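Local coordinates for putative adhesin (Bacteroides thetaiotaomicron, PDB 4QDG), which probably serves as an outer-membrane lipoprotein of the FimB/Mfa2 family, with a part in pilus-based cell adhesion, and binds magnesium ions, at residues 15-20 / 38-43; 51-56 / 65-70. All coordinates share one frame; numbering follows the deposited sequence. Where two conformers were deposited one is given.

Overall arrangement
Both contacts join the same two layers of one beta domain and lie side by side, their centres about 6 Å apart. Strand 38-44 is followed by strand 49-55 after a short turn, and these two neighbours are paired antiparallel: Leu38 N lies 2.7 Å from Val55 O and Val42 N 2.8 Å from Asp51 O, both probable hydrogen bonds. Facing them, strands 15-20 and 67-70 pair through Val15 with Leu69 and Leu17 with Met67. Contact 1 is buried; contact 2 reaches the surface. Near one end of this interface is the magnesium site of Asp36, Cys37, Cys86 and His124, its ion about 9 Å from the side chain of Leu38 and about 11 Å from that of Val55.

Contact 1: 15-20 / 38-43; sequences VSLRFI and LTLLVY
Phe19 of strand 15-20 lays its ring against Leu38 and Leu40 of strand 38-43, and the side chain can be followed outward from its CB. Its first torsion (chi1 -58°) puts CG beside the backbone N and turns the ring toward strand 38-43. Beyond CB, CG is already beneath Leu38, with Leu38 CD2 3.9 Å away. Phe19 CD1 and CE1 lie nearest that methyl, and Phe19 CD2 has Leu38 CD1 at 4.0 Å. Leu38 CD2 sits over the middle of the face, 3.7 Å from the Phe19 ring centroid and only 10° off the normal, a clear CH-pi contact. At the far end the partner changes: Leu40 CD2 meets the rim in the ring plane, 3.7 Å from Phe19 CE2, with CZ next to it. Leucine suits both places, since its forked end can offer a methyl to a face or to an edge. That same Leu40 methyl also takes Leu17 CD1 at 4.0 Å, the two side chains meeting nearly at right angles. The strand axes are 10.9 Å apart and inclined at 135°, a face-to-face packing consistent with the beta-sandwich of the transthyretin-like clan. Leu17 also touches Phe78 and Phe19 touches Ala80, both on strand 75-82, while Val144 of strand 140-159 and Met67 of strand 67-70 border Phe19 as well.

Contact 2: 51-56 / 65-70; sequences DTRIVT and YRMKLD
Val55 and Tyr65 approach from opposite directions, and the phenol end of the tyrosine reaches the valine: Tyr65 OH is 3.3 Å from Val55 CG2, which stands oblique to the ring. With CG anti to the backbone N (chi1 172°), Tyr65 can stretch across toward strand 51-55. Met67, a selenomethionine, runs alongside Val55 in the reverse sense, its CE 3.6 Å from Val55 CG2. A bend at chi3 (-73°) carries this terminal methyl toward the valine and leaves Met67 SE beside Arg53 CB, 3.8 Å away, as the two side chains pass obliquely. A long, flexible, apolar side chain is well suited to such a place between two layers. The strand axes come within 10.4 Å and run at 155°, close to antiparallel, in the two facing layers of the sandwich. Toward the surface Arg53 and Leu69 slide past each other; in one of its two conformers Arg53 brings NE within 3.5 Å of Leu69 CD2, so this part of the contact is less certain. In that conformer Arg53 CG and CD lie against the same leucine methyl, while Arg53 NH1 forms a salt bridge with Asp51 OD2 (2.8 Å). At the other end, Leu60 touches both Val55 and Tyr65.

Contact 1: 15-20 / 38-43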
loop_
_atom_site.group_PDB
_atom_site.type_symbol
_atom_site.label_atom_id
_atom_site.label_comp_id
_atom_site.label_asym_id
_atom_site.label_seq_id
_atom_site.Cartn_x
_atom_site.Cartn_y
_atom_site.Cartn_z
ATOM N N VAL A 15 -29.013 2.710 7.072
ATOM C CA VAL A 15 -27.771 2.354 7.745
ATOM C C VAL A 15 -27.039 3.612 8.158
ATOM O O VAL A 15 -27.299 4.689 7.625
ATOM C CB VAL A 15 -26.843 1.437 6.893
ATOM C CG1 VAL A 15 -27.506 0.096 6.568
ATOM C CG2 VAL A 15 -26.367 2.148 5.626
ATOM N N SER A 16 -26.113 3.445 9.103
ATOM C CA SER A 16 -25.208 4.456 9.627
ATOM C C SER A 16 -23.832 3.814 9.659
ATOM O O SER A 16 -23.579 2.908 10.453
ATOM C CB SER A 16 -25.658 4.949 10.996
ATOM O OG SER A 16 -24.672 5.820 11.525
ATOM N N LEU A 17 -22.959 4.234 8.764
ATOM C CA LEU A 17 -21.657 3.594 8.634
ATOM C C LEU A 17 -20.523 4.346 9.255
ATOM O O LEU A 17 -20.377 5.541 9.040
ATOM C CB LEU A 17 -21.321 3.338 7.155
ATOM C CG LEU A 17 -22.338 2.532 6.365
ATOM C CD1 LEU A 17 -21.887 2.384 4.919
ATOM C CD2 LEU A 17 -22.576 1.166 7.001
ATOM N N ARG A 18 -19.681 3.601 9.979
ATOM C CA ARG A 18 -18.414 4.054 10.562
ATOM C C ARG A 18 -17.306 3.489 9.675
ATOM O O ARG A 18 -17.451 2.382 9.133
ATOM C CB ARG A 18 -18.268 3.591 12.034
ATOM C CG ARG A 18 -16.939 3.995 12.694
ATOM C CD ARG A 18 -16.865 3.633 14.162
ATOM N NE ARG A 18 -15.686 4.231 14.789
ATOM C CZ ARG A 18 -14.819 3.582 15.565
ATOM N NH1 ARG A 18 -14.991 2.288 15.829
ATOM N NH2 ARG A 18 -13.769 4.215 16.074
ATOM N N PHE A 19 -16.252 4.274 9.454
ATOM C CA PHE A 19 -15.120 3.848 8.638
ATOM C C PHE A 19 -13.854 3.846 9.489
ATOM O O PHE A 19 -13.520 4.864 10.095
ATOM C CB PHE A 19 -14.973 4.737 7.403
ATOM C CG PHE A 19 -16.200 4.749 6.534
ATOM C CD1 PHE A 19 -17.227 5.660 6.762
ATOM C CD2 PHE A 19 -16.341 3.846 5.485
ATOM C CE1 PHE A 19 -18.386 5.647 5.978
ATOM C CE2 PHE A 19 -17.498 3.848 4.697
ATOM C CZ PHE A 19 -18.515 4.744 4.958
ATOM N N ILE A 20 -13.208 2.687 9.621
ATOM C CA ILE A 20 -11.979 2.599 10.433
ATOM C C ILE A 20 -10.817 2.027 9.610
ATOM O O ILE A 20 -11.042 1.308 8.634
ATOM C CB ILE A 20 -12.175 1.809 11.765
ATOM C CG1 ILE A 20 -12.286 0.295 11.555
ATOM C CG2 ILE A 20 -13.370 2.360 12.561
ATOM C CD1 ILE A 20 -12.004 -0.554 12.802
ATOM N N LEU A 38 -13.155 9.724 0.595
ATOM C CA LEU A 38 -13.839 8.463 0.718
ATOM C C LEU A 38 -14.858 8.265 -0.397
ATOM O O LEU A 38 -15.610 9.175 -0.719
ATOM C CB LEU A 38 -14.507 8.457 2.106
ATOM C CG LEU A 38 -15.378 7.280 2.521
ATOM C CD1 LEU A 38 -14.563 5.973 2.617
ATOM C CD2 LEU A 38 -16.037 7.600 3.820
ATOM N N THR A 39 -14.856 7.068 -0.986
ATOM C CA THR A 39 -15.795 6.661 -2.010
ATOM C C THR A 39 -16.546 5.495 -1.423
ATOM O O THR A 39 -15.943 4.461 -1.142
ATOM C CB THR A 39 -15.081 6.317 -3.343
ATOM O OG1 THR A 39 -14.364 7.448 -3.824
ATOM C CG2 THR A 39 -16.058 5.845 -4.428
ATOM N N LEU A 40 -17.848 5.643 -1.240
ATOM C CA LEU A 40 -18.681 4.570 -0.680
ATOM C C LEU A 40 -19.694 4.111 -1.756
ATOM O O LEU A 40 -20.465 4.916 -2.279
ATOM C CB LEU A 40 -19.373 5.056 0.621
ATOM C CG LEU A 40 -20.205 4.058 1.454
ATOM C CD1 LEU A 40 -21.594 3.828 0.847
ATOM C CD2 LEU A 40 -19.451 2.761 1.782
ATOM N N LEU A 41 -19.674 2.818 -2.075
ATOM C CA LEU A 41 -20.547 2.215 -3.087
ATOM C C LEU A 41 -21.586 1.323 -2.441
ATOM O O LEU A 41 -21.263 0.574 -1.516
ATOM C CB LEU A 41 -19.729 1.408 -4.103
ATOM C CG LEU A 41 -18.636 2.174 -4.829
ATOM C CD1 LEU A 41 -17.533 1.256 -5.201
ATOM C CD2 LEU A 41 -19.169 2.876 -6.039
ATOM N N VAL A 42 -22.839 1.424 -2.919
ATOM C CA VAL A 42 -23.983 0.689 -2.396
ATOM C C VAL A 42 -24.431 -0.310 -3.441
ATOM O O VAL A 42 -24.709 0.070 -4.573
ATOM C CB VAL A 42 -25.173 1.624 -1.956
ATOM C CG1 VAL A 42 -26.285 0.825 -1.260
ATOM C CG2 VAL A 42 -24.704 2.774 -1.064
ATOM N N TYR A 43 -24.526 -1.581 -3.039
ATOM C CA TYR A 43 -25.021 -2.678 -3.861
ATOM C C TYR A 43 -26.166 -3.374 -3.126
ATOM O O TYR A 43 -26.171 -3.416 -1.897
ATOM C CB TYR A 43 -23.891 -3.691 -4.182
ATOM C CG TYR A 43 -22.750 -3.090 -4.976
ATOM C CD1 TYR A 43 -22.862 -2.880 -6.347
ATOM C CD2 TYR A 43 -21.565 -2.712 -4.355
ATOM C CE1 TYR A 43 -21.831 -2.289 -7.076
ATOM C CE2 TYR A 43 -20.518 -2.135 -5.078
ATOM C CZ TYR A 43 -20.650 -1.938 -6.443
ATOM O OH TYR A 43 -19.597 -1.397 -7.148
#

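Contact 2: 51-56 / 65-70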
loop_
_atom_site.group_PDB
_atom_site.type_symbol
_atom_site.label_atom_id
_atom_site.label_comp_id
_atom_site.label_asym_id
_atom_site.label_seq_id
_atom_site.Cartn_x
_atom_site.Cartn_y
_atom_site.Cartn_z
ATOM N N ASP A 51 -26.089 2.989 -5.440
ATOM C CA ASP A 51 -25.648 4.377 -5.293
ATOM C C ASP A 51 -24.172 4.494 -4.941
ATOM O O ASP A 51 -23.512 3.509 -4.606
ATOM C CB ASP A 51 -26.484 5.109 -4.217
ATOM C CG ASP A 51 -26.628 6.631 -4.395
ATOM O OD1 ASP A 51 -26.181 7.165 -5.449
ATOM O OD2 ASP A 51 -27.182 7.282 -3.488
ATOM N N THR A 52 -23.660 5.724 -5.066
ATOM C CA THR A 52 -22.306 6.144 -4.715
ATOM C C THR A 52 -22.375 7.414 -3.863
ATOM O O THR A 52 -23.152 8.327 -4.153
ATOM C CB THR A 52 -21.430 6.361 -5.967
ATOM O OG1 THR A 52 -21.473 5.197 -6.792
ATOM C CG2 THR A 52 -19.990 6.686 -5.628
ATOM N N ARG A 53 -21.557 7.445 -2.818
ATOM C CA ARG A 53 -21.398 8.589 -1.921
ATOM C C ARG A 53 -19.926 8.958 -1.884
ATOM O O ARG A 53 -19.083 8.086 -1.651
ATOM C CB ARG A 53 -21.917 8.278 -0.503
ATOM C CG ARG A 53 -23.432 8.205 -0.368
ATOM C CD ARG A 53 -24.097 9.549 -0.081
ATOM N NE ARG A 53 -25.551 9.415 0.037
ATOM C CZ ARG A 53 -26.384 9.341 -0.995
ATOM N NH1 ARG A 53 -25.923 9.407 -2.237
ATOM N NH2 ARG A 53 -27.688 9.212 -0.793
ATOM N N ILE A 54 -19.605 10.215 -2.150
ATOM C CA ILE A 54 -18.222 10.661 -2.141
ATOM C C ILE A 54 -18.048 11.699 -1.035
ATOM O O ILE A 54 -18.843 12.624 -0.949
ATOM C CB ILE A 54 -17.812 11.161 -3.553
ATOM C CG1 ILE A 54 -17.516 9.933 -4.454
ATOM C CG2 ILE A 54 -16.583 12.095 -3.499
ATOM C CD1 ILE A 54 -17.963 10.076 -5.856
ATOM N N VAL A 55 -17.032 11.515 -0.164
ATOM C CA VAL A 55 -16.754 12.454 0.936
ATOM C C VAL A 55 -15.290 12.936 0.834
ATOM O O VAL A 55 -14.381 12.115 0.905
ATOM C CB VAL A 55 -17.059 11.869 2.340
ATOM C CG1 VAL A 55 -16.911 12.937 3.414
ATOM C CG2 VAL A 55 -18.448 11.254 2.393
ATOM N N THR A 56 -15.076 14.262 0.702
ATOM C CA THR A 56 -13.742 14.864 0.564
ATOM C C THR A 56 -13.444 15.943 1.622
ATOM O O THR A 56 -12.291 16.375 1.733
ATOM C CB THR A 56 -13.565 15.468 -0.841
ATOM O OG1 THR A 56 -14.692 16.285 -1.166
ATOM C CG2 THR A 56 -13.325 14.407 -1.920
ATOM N N TYR A 65 -17.338 10.817 13.013
ATOM C CA TYR A 65 -17.969 10.793 11.693
ATOM C C TYR A 65 -18.670 9.475 11.403
ATOM O O TYR A 65 -18.109 8.395 11.618
ATOM C CB TYR A 65 -16.942 11.055 10.542
ATOM C CG TYR A 65 -17.516 10.854 9.150
ATOM C CD1 TYR A 65 -18.536 11.670 8.670
ATOM C CD2 TYR A 65 -17.109 9.784 8.354
ATOM C CE1 TYR A 65 -19.125 11.441 7.427
ATOM C CE2 TYR A 65 -17.687 9.550 7.101
ATOM C CZ TYR A 65 -18.689 10.389 6.639
ATOM O OH TYR A 65 -19.272 10.178 5.415
ATOM N N ARG A 66 -19.904 9.593 10.897
ATOM C CA ARG A 66 -20.753 8.477 10.470
ATOM C C ARG A 66 -21.469 8.848 9.192
ATOM O O ARG A 66 -21.842 9.999 9.015
ATOM C CB ARG A 66 -21.796 8.072 11.537
ATOM C CG ARG A 66 -21.249 7.667 12.905
ATOM C CD ARG A 66 -20.422 6.404 12.925
ATOM N NE ARG A 66 -19.991 6.110 14.288
ATOM C CZ ARG A 66 -18.842 6.507 14.824
ATOM N NH1 ARG A 66 -17.957 7.186 14.097
ATOM N NH2 ARG A 66 -18.556 6.204 16.081
HETATM N N MSE A 67 -21.650 7.908 8.299
HETATM C CA MSE A 67 -22.367 8.177 7.074
HETATM C C MSE A 67 -23.776 7.633 7.216
HETATM O O MSE A 67 -23.969 6.418 7.273
HETATM C CB MSE A 67 -21.663 7.575 5.850
HETATM C CG MSE A 67 -22.335 7.984 4.545
HETATM SE SE MSE A 67 -21.629 7.029 3.028
HETATM C CE MSE A 67 -19.883 7.959 2.916
ATOM N N LYS A 68 -24.762 8.545 7.272
ATOM C CA LYS A 68 -26.166 8.206 7.363
ATOM C C LYS A 68 -26.695 7.955 5.965
ATOM O O LYS A 68 -26.542 8.811 5.091
ATOM C CB LYS A 68 -26.907 9.342 8.054
ATOM C CG LYS A 68 -28.394 9.125 8.244
ATOM C CD LYS A 68 -29.041 10.372 8.899
ATOM C CE LYS A 68 -29.291 11.527 7.945
ATOM N NZ LYS A 68 -30.438 11.259 7.034
ATOM N N LEU A 69 -27.268 6.767 5.730
ATOM C CA LEU A 69 -27.835 6.441 4.436
ATOM C C LEU A 69 -29.285 6.065 4.567
ATOM O O LEU A 69 -29.603 5.051 5.188
ATOM C CB LEU A 69 -27.067 5.309 3.706
ATOM C CG LEU A 69 -25.645 5.589 3.230
ATOM C CD1 LEU A 69 -24.946 4.291 2.816
ATOM C CD2 LEU A 69 -25.636 6.534 2.058
ATOM N N ASP A 70 -30.165 6.851 3.937
ATOM C CA ASP A 70 -31.581 6.531 3.851
ATOM C C ASP A 70 -31.732 5.486 2.753
ATOM O O ASP A 70 -31.320 5.729 1.626
ATOM C CB ASP A 70 -32.439 7.789 3.595
ATOM C CG ASP A 70 -32.534 8.668 4.816
ATOM O OD1 ASP A 70 -33.123 8.218 5.829
ATOM O OD2 ASP A 70 -31.984 9.781 4.783
#